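PDB 2JGP: tyrocidine synthetase 3 from Brevibacillus brevis, which takes part in nonribosomal synthesis of the antibiotic tyrocidine, here as a peptidyl carrier domain joined to a peptide bond-forming condensation domain. Local coordinates for residues L31-A36 with E66-Q71; L42-V47 with I59-L64; Y97-A102 with P161-H166; T152-V157 with A199-V204. One frame throughout, in Å; residues are numbered along the deposited sequence.

In the fold
The four contacts fall into two pairs, one in each domain. Contacts 1 and 2, with centres about 11 Å apart, belong to the peptidyl carrier domain; contact 2 is nested within the loop that contact 1 closes, and the two touch through F34. Both close before contacts 3 and 4 open in the condensation domain. There the centres are about 10 Å apart and the segments alternate along the chain: strand 160-165 of contact 3 and strand 152-157 of contact 4 are neighbours in a three-stranded antiparallel sheet, while 199-204 enters a five-stranded one. Between the pairs the centres are 39 to 47 Å apart and nothing touches, so the carrier and condensation domains are packed separately at these places.

Contact 1: L31-A36 with E66-Q71; sequences LDDFFA and EKPTIQ
P68 O takes one hydrogen bond from the loop 31-36, given by F34 N at 2.9 Å and nearly straight (168° at the hydrogen), and one CA-H...O contact, from D33 CA at 3.3 Å. In the reverse direction D32 O is the acceptor, with T69 CA 3.2 Å from D32 O and a weak hydrogen bond from I70 N to the same oxygen. D33 and T69 are thereby joined in a single backbone bridge, the chains running roughly antiparallel. The aspartate at D33 serves both segments. With CG anti to the backbone N (chi1 177°), its carboxylate reaches forward over the next residues of its own chain. There D33 OD1 accepts from F35 N (2.8 Å) and from A36 N (3.0 Å), one from each face of the carboxylate plane, while D33 OD2 rests on the proline ring, 3.3 Å from P68 CG. Proline suits this spot because it has a compact apolar edge and no N-H to satisfy: P68 CB also abuts the edge of the F35 ring, 3.9 Å from F35 CD1. F34 covers a face of that ring, and the F65 ring meets it with the planes nearly parallel. At the far end, L31 CD2 lies against the Q71 amide, 3.4 Å from Q71 NE2, while Q71 OE1 is held by R8. T69 is the N-cap of helix 70-79, and its hydroxyl also meets E72. The whole is an Asx turn and Asx motif at D33 tied by one bridge to a helix start, in the interhelical loop of a peptidyl carrier domain's helical bundle.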
loop_
_atom_site.group_PDB
_atom_site.type_symbol
_atom_site.label_atom_id
_atom_site.label_comp_id
_atom_site.label_asym_id
_atom_site.label_seq_id
_atom_site.Cartn_x
_atom_site.Cartn_y
_atom_site.Cartn_z
ATOM N N LEU A 31 -9.870 11.773 20.338
ATOM C CA LEU A 31 -10.727 11.936 21.515
ATOM C C LEU A 31 -11.129 13.387 21.776
ATOM O O LEU A 31 -11.909 13.653 22.690
ATOM C CB LEU A 31 -10.033 11.375 22.766
ATOM C CG LEU A 31 -9.602 9.905 22.708
ATOM C CD1 LEU A 31 -8.902 9.488 23.996
ATOM C CD2 LEU A 31 -10.797 9.003 22.424
ATOM N N ASP A 32 -10.602 14.328 20.996
ATOM C CA ASP A 32 -10.883 15.745 21.251
ATOM C C ASP A 32 -12.347 16.082 20.969
ATOM O O ASP A 32 -12.926 15.591 20.006
ATOM C CB ASP A 32 -9.950 16.647 20.441
ATOM C CG ASP A 32 -8.564 16.775 21.072
ATOM O OD1 ASP A 32 -8.470 17.065 22.287
ATOM O OD2 ASP A 32 -7.564 16.602 20.353
ATOM N N ASP A 33 -12.930 16.907 21.837
ATOM C CA ASP A 33 -14.326 17.332 21.728
ATOM C C ASP A 33 -14.344 18.784 21.251
ATOM O O ASP A 33 -13.683 19.647 21.842
ATOM C CB ASP A 33 -15.027 17.182 23.085
ATOM C CG ASP A 33 -16.472 17.678 23.073
ATOM O OD1 ASP A 33 -16.700 18.894 22.906
ATOM O OD2 ASP A 33 -17.388 16.849 23.253
ATOM N N PHE A 34 -15.100 19.038 20.184
ATOM C CA PHE A 34 -15.132 20.348 19.517
ATOM C C PHE A 34 -15.451 21.497 20.471
ATOM O O PHE A 34 -14.852 22.571 20.399
ATOM C CB PHE A 34 -16.165 20.333 18.381
ATOM C CG PHE A 34 -16.162 21.585 17.554
ATOM C CD1 PHE A 34 -15.182 21.791 16.597
ATOM C CD2 PHE A 34 -17.127 22.565 17.750
ATOM C CE1 PHE A 34 -15.164 22.951 15.838
ATOM C CE2 PHE A 34 -17.117 23.730 16.995
ATOM C CZ PHE A 34 -16.133 23.921 16.038
ATOM N N PHE A 35 -16.384 21.250 21.377
ATOM C CA PHE A 35 -16.865 22.275 22.284
ATOM C C PHE A 35 -15.941 22.416 23.492
ATOM O O PHE A 35 -15.754 23.520 24.005
ATOM C CB PHE A 35 -18.315 21.971 22.656
ATOM C CG PHE A 35 -19.205 21.825 21.451
ATOM C CD1 PHE A 35 -19.429 20.579 20.880
ATOM C CD2 PHE A 35 -19.768 22.945 20.852
ATOM C CE1 PHE A 35 -20.222 20.448 19.748
ATOM C CE2 PHE A 35 -20.566 22.821 19.725
ATOM C CZ PHE A 35 -20.790 21.571 19.167
ATOM N N ALA A 36 -15.329 21.314 23.918
ATOM C CA ALA A 36 -14.285 21.371 24.949
ATOM C C ALA A 36 -13.076 22.171 24.451
ATOM O O ALA A 36 -12.424 22.863 25.237
ATOM C CB ALA A 36 -13.855 19.968 25.369
ATOM N N GLU A 66 -24.413 16.084 18.260
ATOM C CA GLU A 66 -24.658 14.729 18.740
ATOM C C GLU A 66 -23.368 13.919 18.851
ATOM O O GLU A 66 -23.203 13.143 19.787
ATOM C CB GLU A 66 -25.631 14.035 17.788
ATOM C CG GLU A 66 -26.104 12.657 18.206
ATOM C CD GLU A 66 -27.113 12.088 17.223
ATOM O OE1 GLU A 66 -28.154 12.741 16.995
ATOM O OE2 GLU A 66 -26.870 10.994 16.674
ATOM N N LYS A 67 -22.456 14.128 17.903
ATOM C CA LYS A 67 -21.206 13.378 17.810
ATOM C C LYS A 67 -20.042 14.370 17.873
ATOM O O LYS A 67 -19.397 14.636 16.862
ATOM C CB LYS A 67 -21.157 12.606 16.488
ATOM C CG LYS A 67 -22.392 11.789 16.149
ATOM C CD LYS A 67 -22.491 10.501 16.944
ATOM C CE LYS A 67 -23.460 9.520 16.273
ATOM N NZ LYS A 67 -23.352 8.171 16.869
ATOM N N PRO A 68 -19.780 14.935 19.067
ATOM C CA PRO A 68 -18.861 16.068 19.204
ATOM C C PRO A 68 -17.363 15.745 19.238
ATOM O O PRO A 68 -16.558 16.668 19.368
ATOM C CB PRO A 68 -19.296 16.688 20.531
ATOM C CG PRO A 68 -19.727 15.515 21.341
ATOM C CD PRO A 68 -20.383 14.572 20.363
ATOM N N THR A 69 -16.985 14.473 19.113
ATOM C CA THR A 69 -15.575 14.107 19.093
ATOM C C THR A 69 -15.164 13.625 17.706
ATOM O O THR A 69 -15.992 13.135 16.937
ATOM C CB THR A 69 -15.254 13.013 20.137
ATOM O OG1 THR A 69 -15.991 11.827 19.829
ATOM C CG2 THR A 69 -15.589 13.484 21.549
ATOM N N ILE A 70 -13.880 13.775 17.392
ATOM C CA ILE A 70 -13.344 13.360 16.101
ATOM C C ILE A 70 -13.697 11.904 15.777
ATOM O O ILE A 70 -14.119 11.598 14.661
ATOM C CB ILE A 70 -11.803 13.524 16.046
ATOM C CG1 ILE A 70 -11.407 15.002 16.016
ATOM C CG2 ILE A 70 -11.224 12.809 14.829
ATOM C CD1 ILE A 70 -11.810 15.731 14.741
ATOM N N GLN A 71 -13.525 11.002 16.743
ATOM C CA GLN A 71 -13.759 9.580 16.459
ATOM C C GLN A 71 -15.229 9.288 16.176
ATOM O O GLN A 71 -15.542 8.489 15.299
ATOM C CB GLN A 71 -13.209 8.670 17.564
ATOM C CG GLN A 71 -13.850 8.828 18.926
ATOM C CD GLN A 71 -13.224 7.914 19.969
ATOM O OE1 GLN A 71 -12.267 7.200 19.691
ATOM N NE2 GLN A 71 -13.760 7.950 21.182
#

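Contact 2: L42-V47 with I59-L64; sequences LRAMRV and IPLRIL. With SO4 (sulfate ion), chain C.
Helix-to-helix packing in the carrier domain's bundle brings A44 of helix 41-55 against L61 and L64 of the short helix 61-66. The small methyl of alanine lets the helices approach closely: A44 CB lies 3.5 Å from L64 CD2 and 3.9 Å from L61 CD1, touching one branch of each leucine. L64 has CG anti to its backbone N (chi1 -180°), a torsion that sends CD2 across to A44 and also brings it near V47 CB. L61 uses its other branch on the outer flank, where L61 CD2 meets M45 CG at 4.1 Å; there the two side chains pass at a slant, and M45 is exposed. Branched and flexible apolar groups thus close the seam without any polar link. On another side of helix 41-55, R43 holds a sulfate, probably from the crystallisation liquor: R43 N bonds sulfate O1 at 2.9 Å, R43 NH2 bonds sulfate O3 at 3.2 Å, and H40 adds a further bond. In carrier proteins the phosphopantetheine-bearing serine stands at the start of this helix. Helix 10-23 reaches V47 through W19, F34 of the 31-36 loop covers A44 and V47, and helix 70-79 backs L64 with L73.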
loop_
_atom_site.group_PDB
_atom_site.type_symbol
_atom_site.label_atom_id
_atom_site.label_comp_id
_atom_site.label_asym_id
_atom_site.label_seq_id
_atom_site.Cartn_x
_atom_site.Cartn_y
_atom_site.Cartn_z
ATOM N N LEU A 42 -21.008 29.172 15.891
ATOM C CA LEU A 42 -20.422 29.840 14.726
ATOM C C LEU A 42 -19.319 29.001 14.081
ATOM O O LEU A 42 -19.334 28.771 12.868
ATOM C CB LEU A 42 -19.870 31.220 15.112
ATOM C CG LEU A 42 -19.161 32.041 14.024
ATOM C CD1 LEU A 42 -20.032 32.207 12.779
ATOM C CD2 LEU A 42 -18.749 33.403 14.569
ATOM N N ARG A 43 -18.365 28.544 14.888
ATOM C CA ARG A 43 -17.241 27.770 14.358
ATOM C C ARG A 43 -17.632 26.329 14.009
ATOM O O ARG A 43 -17.002 25.720 13.150
ATOM C CB ARG A 43 -16.021 27.829 15.292
ATOM C CG ARG A 43 -15.235 29.138 15.136
ATOM C CD ARG A 43 -13.939 29.167 15.933
ATOM N NE ARG A 43 -14.161 29.394 17.358
ATOM C CZ ARG A 43 -13.195 29.397 18.278
ATOM N NH1 ARG A 43 -11.930 29.170 17.940
ATOM N NH2 ARG A 43 -13.498 29.617 19.551
ATOM N N ALA A 44 -18.668 25.791 14.652
ATOM C CA ALA A 44 -19.226 24.492 14.242
ATOM C C ALA A 44 -19.785 24.574 12.822
ATOM O O ALA A 44 -19.567 23.675 12.013
ATOM C CB ALA A 44 -20.312 24.035 15.213
ATOM N N MET A 45 -20.496 25.657 12.522
ATOM C CA MET A 45 -21.001 25.894 11.169
ATOM C C MET A 45 -19.856 26.056 10.160
ATOM O O MET A 45 -19.969 25.616 9.010
ATOM C CB MET A 45 -21.943 27.102 11.145
ATOM C CG MET A 45 -23.278 26.814 11.826
ATOM S SD MET A 45 -24.460 28.165 11.783
ATOM C CE MET A 45 -23.607 29.429 12.719
ATOM N N ARG A 46 -18.753 26.662 10.594
ATOM C CA ARG A 46 -17.556 26.771 9.753
ATOM C C ARG A 46 -16.928 25.401 9.460
ATOM O O ARG A 46 -16.428 25.177 8.359
ATOM C CB ARG A 46 -16.513 27.685 10.396
ATOM C CG ARG A 46 -16.860 29.156 10.372
ATOM C CD ARG A 46 -15.861 29.940 11.205
ATOM N NE ARG A 46 -15.932 31.379 10.965
ATOM C CZ ARG A 46 -15.315 32.305 11.702
ATOM N NH1 ARG A 46 -14.572 31.963 12.753
ATOM N NH2 ARG A 46 -15.450 33.588 11.390
ATOM N N VAL A 47 -16.945 24.497 10.440
ATOM C CA VAL A 47 -16.457 23.128 10.226
ATOM C C VAL A 47 -17.308 22.419 9.171
ATOM O O VAL A 47 -16.777 21.761 8.273
ATOM C CB VAL A 47 -16.444 22.302 11.530
ATOM C CG1 VAL A 47 -16.256 20.807 11.229
ATOM C CG2 VAL A 47 -15.345 22.799 12.461
ATOM N N ILE A 59 -22.331 17.378 6.535
ATOM C CA ILE A 59 -22.546 16.931 7.902
ATOM C C ILE A 59 -23.615 17.829 8.516
ATOM O O ILE A 59 -23.398 19.036 8.632
ATOM C CB ILE A 59 -21.259 17.056 8.741
ATOM C CG1 ILE A 59 -20.130 16.206 8.150
ATOM C CG2 ILE A 59 -21.517 16.641 10.185
ATOM C CD1 ILE A 59 -18.769 16.513 8.770
ATOM N N PRO A 60 -24.774 17.257 8.897
ATOM C CA PRO A 60 -25.790 18.099 9.523
ATOM C C PRO A 60 -25.258 18.689 10.819
ATOM O O PRO A 60 -24.494 18.028 11.518
ATOM C CB PRO A 60 -26.938 17.121 9.807
ATOM C CG PRO A 60 -26.687 15.946 8.927
ATOM C CD PRO A 60 -25.208 15.852 8.801
ATOM N N LEU A 61 -25.649 19.920 11.139
ATOM C CA LEU A 61 -25.185 20.554 12.370
ATOM C C LEU A 61 -25.591 19.722 13.582
ATOM O O LEU A 61 -24.815 19.568 14.519
ATOM C CB LEU A 61 -25.721 21.981 12.486
ATOM C CG LEU A 61 -25.187 22.824 13.646
ATOM C CD1 LEU A 61 -23.663 22.933 13.584
ATOM C CD2 LEU A 61 -25.837 24.203 13.639
ATOM N N ARG A 62 -26.806 19.184 13.547
ATOM C CA ARG A 62 -27.308 18.292 14.601
ATOM C C ARG A 62 -26.377 17.128 14.925
ATOM O O ARG A 62 -26.271 16.725 16.082
ATOM C CB ARG A 62 -28.700 17.734 14.260
ATOM C CG ARG A 62 -28.946 17.398 12.796
ATOM C CD ARG A 62 -29.486 18.606 12.000
ATOM N NE ARG A 62 -30.773 18.321 11.361
ATOM C CZ ARG A 62 -31.668 19.245 11.003
ATOM N NH1 ARG A 62 -31.442 20.544 11.198
ATOM N NH2 ARG A 62 -32.809 18.864 10.439
ATOM N N ILE A 63 -25.721 16.584 13.904
ATOM C CA ILE A 63 -24.803 15.464 14.089
ATOM C C ILE A 63 -23.498 15.888 14.773
ATOM O O ILE A 63 -22.965 15.148 15.604
ATOM C CB ILE A 63 -24.496 14.775 12.741
ATOM C CG1 ILE A 63 -25.769 14.134 12.173
ATOM C CG2 ILE A 63 -23.412 13.735 12.907
ATOM C CD1 ILE A 63 -26.359 13.040 13.048
ATOM N N LEU A 64 -22.982 17.067 14.436
ATOM C CA LEU A 64 -21.796 17.593 15.119
ATOM C C LEU A 64 -22.076 17.786 16.611
ATOM O O LEU A 64 -21.230 17.491 17.455
ATOM C CB LEU A 64 -21.333 18.907 14.486
ATOM C CG LEU A 64 -20.096 19.584 15.088
ATOM C CD1 LEU A 64 -18.954 18.604 15.347
ATOM C CD2 LEU A 64 -19.621 20.718 14.179
HETATM S S SO4 C . -17.449 30.559 18.306
HETATM O O1 SO4 C . -18.146 29.481 17.609
HETATM O O2 SO4 C . -18.441 31.475 18.854
HETATM O O3 SO4 C . -16.670 30.010 19.406
HETATM O O4 SO4 C . -16.563 31.274 17.397
#

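Contact 3: Y97-A102 with P161-H166; sequences YPVSSA and PVQNIH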
loop_
_atom_site.group_PDB
_atom_site.type_symbol
_atom_site.label_atom_id
_atom_site.label_comp_id
_atom_site.label_asym_id
_atom_site.label_seq_id
_atom_site.Cartn_x
_atom_site.Cartn_y
_atom_site.Cartn_z
ATOM N N TYR A 97 -18.392 -3.131 -16.783
ATOM C CA TYR A 97 -18.121 -2.146 -15.742
ATOM C C TYR A 97 -16.802 -1.446 -16.033
ATOM O O TYR A 97 -15.893 -2.053 -16.605
ATOM C CB TYR A 97 -18.096 -2.822 -14.375
ATOM C CG TYR A 97 -19.376 -3.559 -14.068
ATOM C CD1 TYR A 97 -19.537 -4.894 -14.425
ATOM C CD2 TYR A 97 -20.436 -2.914 -13.441
ATOM C CE1 TYR A 97 -20.719 -5.572 -14.155
ATOM C CE2 TYR A 97 -21.620 -3.581 -13.162
ATOM C CZ TYR A 97 -21.757 -4.905 -13.525
ATOM O OH TYR A 97 -22.932 -5.560 -13.246
ATOM N N PRO A 98 -16.685 -0.164 -15.638
ATOM C CA PRO A 98 -15.407 0.488 -15.882
ATOM C C PRO A 98 -14.282 -0.216 -15.133
ATOM O O PRO A 98 -14.512 -0.806 -14.072
ATOM C CB PRO A 98 -15.617 1.910 -15.336
ATOM C CG PRO A 98 -16.749 1.790 -14.364
ATOM C CD PRO A 98 -17.631 0.716 -14.925
ATOM N N VAL A 99 -13.077 -0.168 -15.689
ATOM C CA VAL A 99 -11.895 -0.555 -14.931
ATOM C C VAL A 99 -11.504 0.569 -13.978
ATOM O O VAL A 99 -11.849 1.727 -14.201
ATOM C CB VAL A 99 -10.705 -0.893 -15.847
ATOM C CG1 VAL A 99 -11.030 -2.104 -16.697
ATOM C CG2 VAL A 99 -10.329 0.302 -16.718
ATOM N N SER A 100 -10.817 0.212 -12.896
ATOM C CA SER A 100 -10.176 1.206 -12.050
ATOM C C SER A 100 -8.996 1.828 -12.802
ATOM O O SER A 100 -8.532 1.292 -13.819
ATOM C CB SER A 100 -9.694 0.568 -10.758
ATOM O OG SER A 100 -8.696 -0.397 -11.020
ATOM N N SER A 101 -8.524 2.961 -12.295
ATOM C CA SER A 101 -7.368 3.649 -12.863
ATOM C C SER A 101 -6.156 2.715 -12.939
ATOM O O SER A 101 -5.485 2.649 -13.966
ATOM C CB SER A 101 -7.043 4.898 -12.032
ATOM O OG SER A 101 -5.940 5.596 -12.584
ATOM N N ALA A 102 -5.903 1.970 -11.863
ATOM C CA ALA A 102 -4.777 1.027 -11.811
ATOM C C ALA A 102 -4.918 -0.110 -12.830
ATOM O O ALA A 102 -3.961 -0.460 -13.512
ATOM C CB ALA A 102 -4.620 0.466 -10.406
ATOM N N PRO A 161 -10.678 -0.017 -21.854
ATOM C CA PRO A 161 -10.701 -1.328 -21.224
ATOM C C PRO A 161 -11.877 -1.359 -20.256
ATOM O O PRO A 161 -12.139 -0.355 -19.587
ATOM C CB PRO A 161 -9.377 -1.382 -20.448
ATOM C CG PRO A 161 -8.546 -0.261 -20.986
ATOM C CD PRO A 161 -9.467 0.751 -21.515
ATOM N N VAL A 162 -12.590 -2.478 -20.202
ATOM C CA VAL A 162 -13.687 -2.643 -19.253
ATOM C C VAL A 162 -13.644 -4.024 -18.624
ATOM O O VAL A 162 -13.091 -4.971 -19.203
ATOM C CB VAL A 162 -15.069 -2.441 -19.917
ATOM C CG1 VAL A 162 -15.247 -0.996 -20.371
ATOM C CG2 VAL A 162 -15.253 -3.410 -21.096
ATOM N N GLN A 163 -14.243 -4.122 -17.441
ATOM C CA GLN A 163 -14.355 -5.382 -16.729
ATOM C C GLN A 163 -15.575 -6.140 -17.210
ATOM O O GLN A 163 -16.677 -5.590 -17.269
ATOM C CB GLN A 163 -14.489 -5.140 -15.230
ATOM C CG GLN A 163 -13.346 -4.377 -14.628
ATOM C CD GLN A 163 -13.447 -4.308 -13.128
ATOM O OE1 GLN A 163 -13.132 -5.277 -12.432
ATOM N NE2 GLN A 163 -13.911 -3.166 -12.612
ATOM N N ASN A 164 -15.363 -7.402 -17.560
ATOM C CA ASN A 164 -16.421 -8.303 -17.974
ATOM C C ASN A 164 -16.535 -9.374 -16.896
ATOM O O ASN A 164 -15.644 -10.204 -16.739
ATOM C CB ASN A 164 -16.084 -8.897 -19.345
ATOM C CG ASN A 164 -17.239 -9.660 -19.969
ATOM O OD1 ASN A 164 -18.284 -9.852 -19.354
ATOM N ND2 ASN A 164 -17.044 -10.108 -21.210
ATOM N N ILE A 165 -17.617 -9.323 -16.125
ATOM C CA ILE A 165 -17.795 -10.210 -14.976
ATOM C C ILE A 165 -18.587 -11.425 -15.422
ATOM O O ILE A 165 -19.698 -11.284 -15.942
ATOM C CB ILE A 165 -18.561 -9.512 -13.825
ATOM C CG1 ILE A 165 -17.970 -8.131 -13.532
ATOM C CG2 ILE A 165 -18.545 -10.373 -12.569
ATOM C CD1 ILE A 165 -16.548 -8.146 -13.126
ATOM N N HIS A 166 -18.021 -12.614 -15.215
ATOM C CA HIS A 166 -18.660 -13.846 -15.658
ATOM C C HIS A 166 -19.350 -14.586 -14.520
ATOM O O HIS A 166 -18.781 -14.802 -13.455
ATOM C CB HIS A 166 -17.649 -14.757 -16.355
ATOM C CG HIS A 166 -17.018 -14.132 -17.558
ATOM N ND1 HIS A 166 -17.588 -14.187 -18.812
ATOM C CD2 HIS A 166 -15.872 -13.425 -17.695
ATOM C CE1 HIS A 166 -16.814 -13.548 -19.672
ATOM N NE2 HIS A 166 -15.765 -13.077 -19.020
HETATM O O HOH W 1 -13.427 1.615 -18.289
#
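Q163 sets its CG beside the backbone N (chi1 -58°) and continues extended (chi2 -173°), which carries its amide over to the backbone of P98. Q163 NE2 donates to P98 O at 2.8 Å, almost straight (169°) and with the acceptor lying in the plane of the amide, though the donor is tilted from the carbonyl plane of P98. A long amide suits the place because proline at 98 offers only an acceptor; Q163 OE1, in turn, has a weak bond from Q103. One residue back, Y97 and Q163 form an antiparallel hydrogen-bonded pair: Y97 N meets Q163 O at 3.0 Å, and Q163 N meets Y97 O at 2.8 Å. This adds the short, weakly bonded strand 97-98 to the edge of a three-stranded antiparallel sheet in the condensation domain, with strand 160-165 in the middle and strand 152-157 beyond it. The side chains of Y97 and Q163 lie on the same face. The side chains of Y97 and I165 cross at about a right angle, Y97 CD1 lying 3.7 Å from I165 CG1, and the tyrosine hydroxyl is held by Q94. Past P98 the chains part. V99 keeps contact through its two methyl branches, both set near P161 O, with V99 CG2 3.5 Å from that oxygen; F154 also packs on V99. Where the backbones no longer bond directly, a water links them, donating to P161 O at 2.7 Å and accepting from V99 N, just before helix 101-113, which S100 caps.

Contact 4: T152-V157 with A199-V204; sequences TSFAVV and APLIRV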
loop_
_atom_site.group_PDB
_atom_site.type_symbol
_atom_site.label_atom_id
_atom_site.label_comp_id
_atom_site.label_asym_id
_atom_site.label_seq_id
_atom_site.Cartn_x
_atom_site.Cartn_y
_atom_site.Cartn_z
ATOM N N THR A 152 -13.386 -12.254 -13.554
ATOM C CA THR A 152 -13.347 -11.044 -14.356
ATOM C C THR A 152 -12.383 -11.209 -15.529
ATOM O O THR A 152 -11.251 -11.641 -15.346
ATOM C CB THR A 152 -12.882 -9.843 -13.526
ATOM O OG1 THR A 152 -13.809 -9.612 -12.463
ATOM C CG2 THR A 152 -12.782 -8.588 -14.393
ATOM N N SER A 153 -12.853 -10.864 -16.723
ATOM C CA SER A 153 -12.003 -10.747 -17.899
ATOM C C SER A 153 -12.079 -9.302 -18.357
ATOM O O SER A 153 -12.890 -8.529 -17.844
ATOM C CB SER A 153 -12.477 -11.680 -19.009
ATOM O OG SER A 153 -13.743 -11.293 -19.522
ATOM N N PHE A 154 -11.254 -8.940 -19.327
ATOM C CA PHE A 154 -11.253 -7.569 -19.827
ATOM C C PHE A 154 -11.528 -7.555 -21.314
ATOM O O PHE A 154 -11.131 -8.470 -22.038
ATOM C CB PHE A 154 -9.921 -6.883 -19.544
ATOM C CG PHE A 154 -9.583 -6.792 -18.085
ATOM C CD1 PHE A 154 -9.888 -5.652 -17.355
ATOM C CD2 PHE A 154 -8.969 -7.851 -17.442
ATOM C CE1 PHE A 154 -9.573 -5.574 -16.006
ATOM C CE2 PHE A 154 -8.645 -7.779 -16.096
ATOM C CZ PHE A 154 -8.961 -6.642 -15.374
ATOM N N ALA A 155 -12.226 -6.513 -21.752
ATOM C CA ALA A 155 -12.481 -6.269 -23.165
ATOM C C ALA A 155 -12.339 -4.775 -23.400
ATOM O O ALA A 155 -12.249 -4.007 -22.439
ATOM C CB ALA A 155 -13.871 -6.746 -23.540
ATOM N N VAL A 156 -12.292 -4.367 -24.668
ATOM C CA VAL A 156 -12.315 -2.950 -25.013
ATOM C C VAL A 156 -13.703 -2.613 -25.533
ATOM O O VAL A 156 -14.166 -3.194 -26.512
ATOM C CB VAL A 156 -11.235 -2.584 -26.056
ATOM C CG1 VAL A 156 -11.405 -1.140 -26.541
ATOM C CG2 VAL A 156 -9.855 -2.775 -25.455
ATOM N N VAL A 157 -14.371 -1.690 -24.854
ATOM C CA VAL A 157 -15.713 -1.266 -25.229
ATOM C C VAL A 157 -15.724 0.250 -25.279
ATOM O O VAL A 157 -15.294 0.909 -24.335
ATOM C CB VAL A 157 -16.760 -1.772 -24.215
ATOM C CG1 VAL A 157 -18.122 -1.129 -24.470
ATOM C CG2 VAL A 157 -16.851 -3.299 -24.274
ATOM N N ALA A 199 -11.302 -15.325 -18.305
ATOM C CA ALA A 199 -11.389 -15.611 -16.883
ATOM C C ALA A 199 -11.447 -17.132 -16.702
ATOM O O ALA A 199 -11.940 -17.844 -17.582
ATOM C CB ALA A 199 -12.622 -14.940 -16.274
ATOM N N PRO A 200 -10.923 -17.645 -15.581
ATOM C CA PRO A 200 -10.318 -16.946 -14.454
ATOM C C PRO A 200 -8.849 -16.587 -14.697
ATOM O O PRO A 200 -8.100 -17.370 -15.300
ATOM C CB PRO A 200 -10.428 -17.971 -13.331
ATOM C CG PRO A 200 -10.274 -19.273 -14.025
ATOM C CD PRO A 200 -10.909 -19.105 -15.378
ATOM N N LEU A 201 -8.439 -15.418 -14.222
ATOM C CA LEU A 201 -7.037 -15.010 -14.296
ATOM C C LEU A 201 -6.252 -15.524 -13.085
ATOM O O LEU A 201 -5.482 -14.793 -12.460
ATOM C CB LEU A 201 -6.927 -13.492 -14.427
ATOM C CG LEU A 201 -7.556 -12.980 -15.722
ATOM C CD1 LEU A 201 -7.806 -11.487 -15.659
ATOM C CD2 LEU A 201 -6.681 -13.351 -16.922
ATOM N N ILE A 202 -6.464 -16.797 -12.767
ATOM C CA ILE A 202 -5.708 -17.484 -11.734
ATOM C C ILE A 202 -5.490 -18.898 -12.230
ATOM O O ILE A 202 -6.374 -19.482 -12.867
ATOM C CB ILE A 202 -6.437 -17.472 -10.362
ATOM C CG1 ILE A 202 -5.589 -18.171 -9.289
ATOM C CG2 ILE A 202 -7.810 -18.128 -10.460
ATOM C CD1 ILE A 202 -6.028 -17.883 -7.851
ATOM N N ARG A 203 -4.302 -19.436 -11.969
ATOM C CA ARG A 203 -4.003 -20.822 -12.316
ATOM C C ARG A 203 -3.244 -21.483 -11.177
ATOM O O ARG A 203 -2.551 -20.817 -10.398
ATOM C CB ARG A 203 -3.243 -20.932 -13.644
ATOM C CG ARG A 203 -2.085 -19.970 -13.828
ATOM C CD ARG A 203 -1.338 -20.258 -15.131
ATOM N NE ARG A 203 -2.025 -19.740 -16.319
ATOM C CZ ARG A 203 -1.576 -18.768 -17.115
ATOM N NH1 ARG A 203 -0.413 -18.175 -16.892
ATOM N NH2 ARG A 203 -2.299 -18.385 -18.158
ATOM N N VAL A 204 -3.420 -22.794 -11.066
ATOM C CA VAL A 204 -2.878 -23.543 -9.946
ATOM C C VAL A 204 -2.301 -24.860 -10.452
ATOM O O VAL A 204 -2.939 -25.565 -11.235
ATOM C CB VAL A 204 -3.970 -23.805 -8.885
ATOM C CG1 VAL A 204 -3.394 -24.535 -7.665
ATOM C CG2 VAL A 204 -4.614 -22.492 -8.461
HETATM O O HOH W 2 -10.215 -13.308 -13.395
#
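This is buried, water-assisted packing of one end of a strand on the turn that leads into strand 202-210 of the five-stranded sheet: the start of strand 152-157, an outer strand of the condensation domain's three-stranded sheet, brings T152 against A199 and L201. The carbonyl of T152 is the focus. A199 CB lies 3.7 Å from T152 O, L201 CD1 comes to 3.5 Å from the same oxygen, and a water donates to T152 O at 2.8 Å while accepting from L201 N at 2.9 Å. L201 CD1 also touches the edge of the F154 ring, near its plane, at 3.8 Å from F154 CE2. F154 has CG beside its backbone N (chi1 -60°), which turns the ring's end toward the leucine. Alanine's single methyl fits beside T152 O and S153 CB; the S153 hydroxyl is bonded to H166. A cis peptide bond precedes P200, and L201 centres an inverse gamma turn, so the chain bends sharply before strand 202-210 begins. L201 is backbone-bonded to H221, where the HHxxxDG signature of condensation domains starts. With methyl groups crowding T152 O, the water probably pays the cost of burying both the carbonyl and the amide, so it links the two backbones where they share no direct hydrogen bond.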